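PDB 1PSW: Adp-heptose LPS heptosyltransferase II from Escherichia coli, which transfers the second heptose from ADP-L-glycero-beta-D-manno-heptose onto the heptosyl-Kdo2-lipid A module during assembly of the lipopolysaccharide core. Local coordinates for residues D269-A277 and Y287-L298. Sequence-based numbering, arbitrary orientation.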
loop_
_atom_site.group_PDB
_atom_site.type_symbol
_atom_site.label_atom_id
_atom_site.label_comp_id
_atom_site.label_asym_id
_atom_site.label_seq_id
_atom_site.Cartn_x
_atom_site.Cartn_y
_atom_site.Cartn_z
ATOM N N ASP A 269 -2.782 -7.993 7.250
ATOM C CA ASP A 269 -3.544 -7.352 6.180
ATOM C C ASP A 269 -3.440 -5.854 6.465
ATOM O O ASP A 269 -4.196 -5.313 7.273
ATOM C CB ASP A 269 -5.001 -7.825 6.248
ATOM C CG ASP A 269 -5.908 -7.147 5.230
ATOM O OD1 ASP A 269 -5.392 -6.531 4.273
ATOM O OD2 ASP A 269 -7.147 -7.245 5.392
ATOM N N SER A 270 -2.483 -5.196 5.815
ATOM C CA SER A 270 -2.254 -3.770 6.018
ATOM C C SER A 270 -1.744 -3.068 4.761
ATOM O O SER A 270 -1.517 -3.702 3.734
ATOM C CB SER A 270 -1.226 -3.576 7.131
ATOM O OG SER A 270 0.049 -4.027 6.694
ATOM N N GLY A 271 -1.558 -1.754 4.852
ATOM C CA GLY A 271 -1.061 -0.998 3.715
ATOM C C GLY A 271 0.326 -1.399 3.227
ATOM O O GLY A 271 0.569 -1.449 2.016
ATOM N N LEU A 272 1.245 -1.687 4.143
ATOM C CA LEU A 272 2.592 -2.060 3.723
ATOM C C LEU A 272 2.617 -3.382 2.972
ATOM O O LEU A 272 3.532 -3.633 2.193
ATOM C CB LEU A 272 3.547 -2.099 4.920
ATOM C CG LEU A 272 3.880 -0.729 5.538
ATOM C CD1 LEU A 272 4.788 -0.947 6.749
ATOM C CD2 LEU A 272 4.576 0.173 4.509
HETATM N N MSE A 273 1.621 -4.231 3.201
HETATM C CA MSE A 273 1.548 -5.503 2.486
HETATM C C MSE A 273 1.539 -5.187 0.990
HETATM O O MSE A 273 2.274 -5.778 0.206
HETATM C CB MSE A 273 0.257 -6.241 2.841
HETATM C CG MSE A 273 0.073 -7.583 2.130
HETATM SE SE MSE A 273 -1.641 -8.419 2.520
HETATM C CE MSE A 273 -2.655 -7.306 1.222
ATOM N N HIS A 274 0.688 -4.244 0.609
ATOM C CA HIS A 274 0.570 -3.832 -0.788
ATOM C C HIS A 274 1.865 -3.270 -1.351
ATOM O O HIS A 274 2.162 -3.450 -2.536
ATOM C CB HIS A 274 -0.572 -2.831 -0.925
ATOM C CG HIS A 274 -1.893 -3.415 -0.552
ATOM N ND1 HIS A 274 -2.470 -4.442 -1.265
ATOM C CD2 HIS A 274 -2.686 -3.213 0.525
ATOM C CE1 HIS A 274 -3.560 -4.854 -0.641
ATOM N NE2 HIS A 274 -3.711 -4.125 0.450
ATOM N N VAL A 275 2.636 -2.596 -0.504
ATOM C CA VAL A 275 3.912 -2.049 -0.932
ATOM C C VAL A 275 4.861 -3.207 -1.264
ATOM O O VAL A 275 5.481 -3.211 -2.326
ATOM C CB VAL A 275 4.532 -1.145 0.165
ATOM C CG1 VAL A 275 5.933 -0.708 -0.244
ATOM C CG2 VAL A 275 3.644 0.086 0.382
ATOM N N ALA A 276 4.963 -4.189 -0.367
ATOM C CA ALA A 276 5.828 -5.346 -0.592
ATOM C C ALA A 276 5.412 -6.091 -1.868
ATOM O O ALA A 276 6.260 -6.525 -2.652
ATOM C CB ALA A 276 5.766 -6.286 0.619
ATOM N N ALA A 277 4.104 -6.226 -2.074
ATOM C CA ALA A 277 3.562 -6.903 -3.253
ATOM C C ALA A 277 3.967 -6.182 -4.540
ATOM O O ALA A 277 4.300 -6.817 -5.535
ATOM C CB ALA A 277 2.031 -6.983 -3.155
ATOM N N TYR A 287 -3.860 -13.516 7.739
ATOM C CA TYR A 287 -5.239 -13.056 7.884
ATOM C C TYR A 287 -5.990 -13.743 9.014
ATOM O O TYR A 287 -5.771 -14.918 9.304
ATOM C CB TYR A 287 -6.015 -13.289 6.591
ATOM C CG TYR A 287 -5.661 -12.348 5.468
ATOM C CD1 TYR A 287 -4.464 -12.484 4.761
ATOM C CD2 TYR A 287 -6.532 -11.323 5.103
ATOM C CE1 TYR A 287 -4.149 -11.619 3.714
ATOM C CE2 TYR A 287 -6.227 -10.456 4.061
ATOM C CZ TYR A 287 -5.040 -10.608 3.369
ATOM O OH TYR A 287 -4.746 -9.763 2.320
ATOM N N GLY A 288 -6.886 -12.985 9.632
ATOM C CA GLY A 288 -7.694 -13.504 10.714
ATOM C C GLY A 288 -9.160 -13.193 10.456
ATOM O O GLY A 288 -9.790 -13.859 9.632
ATOM N N PRO A 289 -9.735 -12.179 11.119
ATOM C CA PRO A 289 -11.147 -11.856 10.898
ATOM C C PRO A 289 -11.467 -11.324 9.498
ATOM O O PRO A 289 -12.593 -11.469 9.025
ATOM C CB PRO A 289 -11.436 -10.842 11.997
ATOM C CG PRO A 289 -10.136 -10.109 12.107
ATOM C CD PRO A 289 -9.131 -11.246 12.086
ATOM N N SER A 290 -10.485 -10.717 8.834
ATOM C CA SER A 290 -10.690 -10.178 7.487
ATOM C C SER A 290 -10.235 -11.172 6.419
ATOM O O SER A 290 -9.511 -12.119 6.712
ATOM C CB SER A 290 -9.911 -8.869 7.324
ATOM O OG SER A 290 -8.506 -9.094 7.323
ATOM N N SER A 291 -10.659 -10.953 5.178
ATOM C CA SER A 291 -10.272 -11.835 4.083
ATOM C C SER A 291 -9.603 -11.010 2.993
ATOM O O SER A 291 -9.735 -9.787 2.963
ATOM C CB SER A 291 -11.500 -12.525 3.489
ATOM O OG SER A 291 -12.248 -11.617 2.703
ATOM N N PRO A 292 -8.869 -11.667 2.083
ATOM C CA PRO A 292 -8.191 -10.962 0.992
ATOM C C PRO A 292 -9.081 -10.807 -0.243
ATOM O O PRO A 292 -8.582 -10.509 -1.323
ATOM C CB PRO A 292 -6.982 -11.845 0.728
ATOM C CG PRO A 292 -7.538 -13.211 0.956
ATOM C CD PRO A 292 -8.326 -13.030 2.239
ATOM N N ASP A 293 -10.389 -11.000 -0.068
ATOM C CA ASP A 293 -11.355 -10.908 -1.161
ATOM C C ASP A 293 -11.419 -9.564 -1.888
ATOM O O ASP A 293 -11.675 -9.527 -3.092
ATOM C CB ASP A 293 -12.774 -11.218 -0.661
ATOM C CG ASP A 293 -12.954 -12.661 -0.204
ATOM O OD1 ASP A 293 -12.002 -13.467 -0.300
ATOM O OD2 ASP A 293 -14.074 -12.983 0.252
ATOM N N PHE A 294 -11.205 -8.470 -1.167
ATOM C CA PHE A 294 -11.303 -7.127 -1.746
ATOM C C PHE A 294 -9.969 -6.504 -2.137
ATOM O O PHE A 294 -9.832 -5.947 -3.223
ATOM C CB PHE A 294 -12.041 -6.208 -0.753
ATOM C CG PHE A 294 -12.310 -4.816 -1.273
ATOM C CD1 PHE A 294 -12.833 -4.622 -2.547
ATOM C CD2 PHE A 294 -12.067 -3.701 -0.478
ATOM C CE1 PHE A 294 -13.113 -3.342 -3.025
ATOM C CE2 PHE A 294 -12.346 -2.410 -0.944
ATOM C CZ PHE A 294 -12.868 -2.235 -2.223
ATOM N N THR A 295 -8.994 -6.602 -1.245
ATOM C CA THR A 295 -7.675 -6.042 -1.481
ATOM C C THR A 295 -6.584 -7.075 -1.252
ATOM O O THR A 295 -5.780 -6.954 -0.328
ATOM C CB THR A 295 -7.422 -4.846 -0.556
ATOM O OG1 THR A 295 -7.762 -5.212 0.784
ATOM C CG2 THR A 295 -8.274 -3.652 -0.978
ATOM N N PRO A 296 -6.544 -8.116 -2.090
ATOM C CA PRO A 296 -5.520 -9.149 -1.935
ATOM C C PRO A 296 -4.143 -8.652 -2.359
ATOM O O PRO A 296 -4.023 -7.686 -3.108
ATOM C CB PRO A 296 -6.027 -10.270 -2.839
ATOM C CG PRO A 296 -6.678 -9.510 -3.956
ATOM C CD PRO A 296 -7.439 -8.424 -3.220
ATOM N N PRO A 297 -3.080 -9.294 -1.856
ATOM C CA PRO A 297 -1.736 -8.856 -2.248
ATOM C C PRO A 297 -1.551 -9.248 -3.712
ATOM O O PRO A 297 -1.636 -10.426 -4.057
ATOM C CB PRO A 297 -0.822 -9.627 -1.291
ATOM C CG PRO A 297 -1.621 -10.848 -0.937
ATOM C CD PRO A 297 -3.024 -10.315 -0.796
ATOM N N LEU A 298 -1.326 -8.255 -4.571
ATOM C CA LEU A 298 -1.180 -8.501 -6.004
ATOM C C LEU A 298 0.266 -8.796 -6.379
ATOM O O LEU A 298 1.009 -7.908 -6.783
ATOM C CB LEU A 298 -1.697 -7.294 -6.795
ATOM C CG LEU A 298 -3.136 -6.841 -6.512
ATOM C CD1 LEU A 298 -3.426 -5.549 -7.270
ATOM C CD2 LEU A 298 -4.110 -7.928 -6.920
HETATM O O HOH W 1 -6.607 -7.785 1.894
HETATM O O HOH W 2 -5.677 -4.567 2.392
HETATM O O HOH W 3 -1.247 -5.542 -3.692
#
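Y287 lies under D269, whose CB sits over one face of the phenol ring, 4.1 Å from its centroid, a CH-pi contact. With CG anti to the backbone N (chi1 176°), D269 reaches out across the ring, its carboxylate tilted 29° from the ring plane and CG 3.5 Å from Y287 CE2. P292 CD lies over the opposite face, toward the rim, sandwiching the ring. Beside D269, the selenomethionine M273 makes an oblique Met-aromatic contact, SE 5.2 Å from the Y287 centroid. Its chain runs extended and then bends at chi3 (80°), bringing CE to 3.6 Å from P297 CD. One helical turn further on, A277 CB meets P297 CB at 4.3 Å. This is the tightly packed side.

The other side is wetter and held together largely through water. S290 OG lies 3.0 Å from D269 OD2, although that hydroxyl could turn to another acceptor instead. D269 OD1 accepts from two waters: one accepts a hydrogen bond from Y287 OH, while the other joins T295 OG1 to H274 NE2. The imidazole turns its edge to the loop, CE1 3.1 Å from T295 O, and a third water links ND1 to the backbone N of L298. An alanine in place of Y287 would probably leave D269 CB and M273 SE facing a gap and cost the first water its hydroxyl donor.

M15 and M16 of helix 11-27 also touch H274, so the contact faces the N-terminal half of the chain. The segments follow the neighbouring parallel strands 264-268 and 283-287, and this meeting of a helix start with a loop at the C-terminal ends of strands, beside the interdomain cleft, is characteristic of the C-terminal Rossmann-like domain of a GT-B glycosyltransferase.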